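Local atomic coordinates of 5'-methylthioadenosine nucleosidase / s-adenosylhomocysteine nucleosidase (Brucella melitensis bv. 1, PDB entry 4PR3), a protein that is a nucleosidase of the phosphorylase superfamily and binds adenine in its ligand pocket. Residues A[33-38]-A[85-90]. Numbering follows the deposited sequence.
Sequences LLYVMA and ISLGSA. With ADE (adenine), chain C.
Tyr35 and Ile85 lie side by side on one face of the sheet, and the aliphatic chain slips partly over the aromatic ring. Ile85 CD1 makes a CH-pi contact 4.0 Å from the centroid of the Tyr35 ring, set off toward the CE2–CZ rim, while Ile85 CB packs against Tyr35 CD2. Ile85 CG1 stands anti to its carbonyl carbon (chi1 -58°), and a chi2 of 96° turns CD1 over the ring. Leu87 CD2 meets that ring at its CD2 edge; Phe51 stacks on Tyr35, and Val218 of helix 207-226 also touches it. Farther along this face Met37 and Leu87 cross at a slant, with Met37 CG 3.6 Å from Leu87 CD2. A bend at chi3 (69°) brings the selenomethionine methyl CE of Met37 to Leu87 O and the CA of Gly88. Strands 31-37 and 83-91 are parallel neighbours in the central sheet of the phosphorylase-superfamily alpha/beta fold, joined by a connection that includes helix 60-76. Backbone hydrogen bonds set their register: Ile85 N gives to Leu34 O (2.8 Å) and Val36 N to Ile85 O (3.0 Å), whereas Leu87 N to Val36 O is weak at 3.3 Å. On the reverse face Val36 CG2 rests 3.7 Å from Ser86 CA, and a water links Ser86 OG to Val36 O, weakly at the carbonyl. Ser86 OG is also bonded to Arg188. Beyond the paired region, strand 83-91 runs on into the ligand pocket, where Ala90 CA comes 3.5 Å from C8 of adenine and Ser89 OG lies beside the same carbon.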
loop_
_atom_site.group_PDB
_atom_site.type_symbol
_atom_site.label_atom_id
_atom_site.label_comp_id
_atom_site.label_asym_id
_atom_site.label_seq_id
_atom_site.Cartn_x
_atom_site.Cartn_y
_atom_site.Cartn_z
ATOM N N LEU A 33 -16.024 -16.527 5.879
ATOM C CA LEU A 33 -15.755 -15.118 6.147
ATOM C C LEU A 33 -14.394 -14.908 6.801
ATOM O O LEU A 33 -13.997 -15.659 7.693
ATOM C CB LEU A 33 -16.836 -14.529 7.054
ATOM C CG LEU A 33 -18.296 -14.736 6.657
ATOM C CD1 LEU A 33 -19.198 -13.897 7.544
ATOM C CD2 LEU A 33 -18.505 -14.392 5.200
ATOM N N LEU A 34 -13.688 -13.876 6.355
ATOM C CA LEU A 34 -12.378 -13.539 6.896
ATOM C C LEU A 34 -12.363 -12.117 7.459
ATOM O O LEU A 34 -12.552 -11.148 6.728
ATOM C CB LEU A 34 -11.308 -13.692 5.813
ATOM C CG LEU A 34 -9.884 -13.301 6.205
ATOM C CD1 LEU A 34 -9.414 -14.140 7.382
ATOM C CD2 LEU A 34 -8.943 -13.445 5.016
ATOM N N TYR A 35 -12.141 -11.998 8.763
ATOM C CA TYR A 35 -12.099 -10.690 9.402
ATOM C C TYR A 35 -10.666 -10.191 9.512
ATOM O O TYR A 35 -9.781 -10.916 9.967
ATOM C CB TYR A 35 -12.737 -10.748 10.790
ATOM C CG TYR A 35 -14.209 -11.075 10.770
ATOM C CD1 TYR A 35 -14.646 -12.392 10.691
ATOM C CD2 TYR A 35 -15.165 -10.069 10.829
ATOM C CE1 TYR A 35 -15.992 -12.698 10.671
ATOM C CE2 TYR A 35 -16.515 -10.366 10.813
ATOM C CZ TYR A 35 -16.923 -11.682 10.733
ATOM O OH TYR A 35 -18.265 -11.986 10.712
ATOM N N VAL A 36 -10.438 -8.953 9.086
ATOM C CA VAL A 36 -9.115 -8.358 9.185
ATOM C C VAL A 36 -9.146 -7.081 10.021
ATOM O O VAL A 36 -10.090 -6.295 9.946
ATOM C CB VAL A 36 -8.493 -8.090 7.793
ATOM C CG1 VAL A 36 -8.545 -9.351 6.942
ATOM C CG2 VAL A 36 -9.198 -6.949 7.089
HETATM N N MSE A 37 -8.123 -6.898 10.849
HETATM C CA MSE A 37 -8.006 -5.694 11.662
HETATM C C MSE A 37 -6.573 -5.178 11.650
HETATM O O MSE A 37 -5.635 -5.940 11.430
HETATM C CB MSE A 37 -8.465 -5.958 13.097
HETATM C CG MSE A 37 -9.876 -6.509 13.192
HETATM SE SE MSE A 37 -10.679 -6.329 14.955
HETATM C CE MSE A 37 -10.878 -4.393 15.010
ATOM N N ALA A 38 -6.411 -3.881 11.886
ATOM C CA ALA A 38 -5.092 -3.263 11.859
ATOM C C ALA A 38 -4.288 -3.589 13.111
ATOM O O ALA A 38 -3.275 -4.286 13.042
ATOM C CB ALA A 38 -5.217 -1.759 11.688
ATOM N N ILE A 85 -14.024 -8.981 5.630
ATOM C CA ILE A 85 -14.543 -7.847 6.384
ATOM C C ILE A 85 -13.419 -7.045 7.029
ATOM O O ILE A 85 -12.765 -7.509 7.964
ATOM C CB ILE A 85 -15.537 -8.278 7.488
ATOM C CG1 ILE A 85 -16.721 -9.042 6.893
ATOM C CG2 ILE A 85 -16.032 -7.066 8.256
ATOM C CD1 ILE A 85 -16.565 -10.546 6.935
ATOM N N SER A 86 -13.200 -5.838 6.521
ATOM C CA SER A 86 -12.278 -4.902 7.145
ATOM C C SER A 86 -13.028 -4.092 8.193
ATOM O O SER A 86 -14.013 -3.423 7.885
ATOM C CB SER A 86 -11.674 -3.970 6.093
ATOM O OG SER A 86 -11.027 -2.863 6.693
ATOM N N LEU A 87 -12.571 -4.154 9.437
ATOM C CA LEU A 87 -13.226 -3.401 10.499
ATOM C C LEU A 87 -12.231 -2.863 11.524
ATOM O O LEU A 87 -11.158 -3.428 11.717
ATOM C CB LEU A 87 -14.315 -4.237 11.178
ATOM C CG LEU A 87 -13.894 -5.270 12.222
ATOM C CD1 LEU A 87 -15.121 -5.769 12.961
ATOM C CD2 LEU A 87 -13.143 -6.433 11.587
ATOM N N GLY A 88 -12.604 -1.770 12.179
ATOM C CA GLY A 88 -11.730 -1.093 13.117
ATOM C C GLY A 88 -12.325 0.246 13.496
ATOM O O GLY A 88 -13.539 0.432 13.426
ATOM N N SER A 89 -11.484 1.187 13.905
ATOM C CA SER A 89 -11.989 2.507 14.251
ATOM C C SER A 89 -11.758 3.503 13.122
ATOM O O SER A 89 -11.104 3.192 12.125
ATOM C CB SER A 89 -11.326 3.010 15.536
ATOM O OG SER A 89 -9.925 3.128 15.367
ATOM N N ALA A 90 -12.291 4.708 13.296
ATOM C CA ALA A 90 -12.121 5.784 12.331
ATOM C C ALA A 90 -12.346 7.122 13.021
ATOM O O ALA A 90 -13.025 7.187 14.041
ATOM C CB ALA A 90 -13.100 5.611 11.178
HETATM N N9 ADE C . -8.456 5.829 12.815
HETATM C C8 ADE C . -9.061 6.299 13.947
HETATM N N7 ADE C . -9.016 7.604 14.065
HETATM C C5 ADE C . -8.335 8.018 12.932
HETATM C C6 ADE C . -7.958 9.292 12.463
HETATM N N6 ADE C . -8.229 10.428 13.114
HETATM N N1 ADE C . -7.285 9.356 11.296
HETATM C C2 ADE C . -7.011 8.219 10.645
HETATM N N3 ADE C . -7.312 6.967 10.987
HETATM C C4 ADE C . -7.980 6.937 12.152
HETATM O O HOH W 1 -8.627 -3.663 8.598
#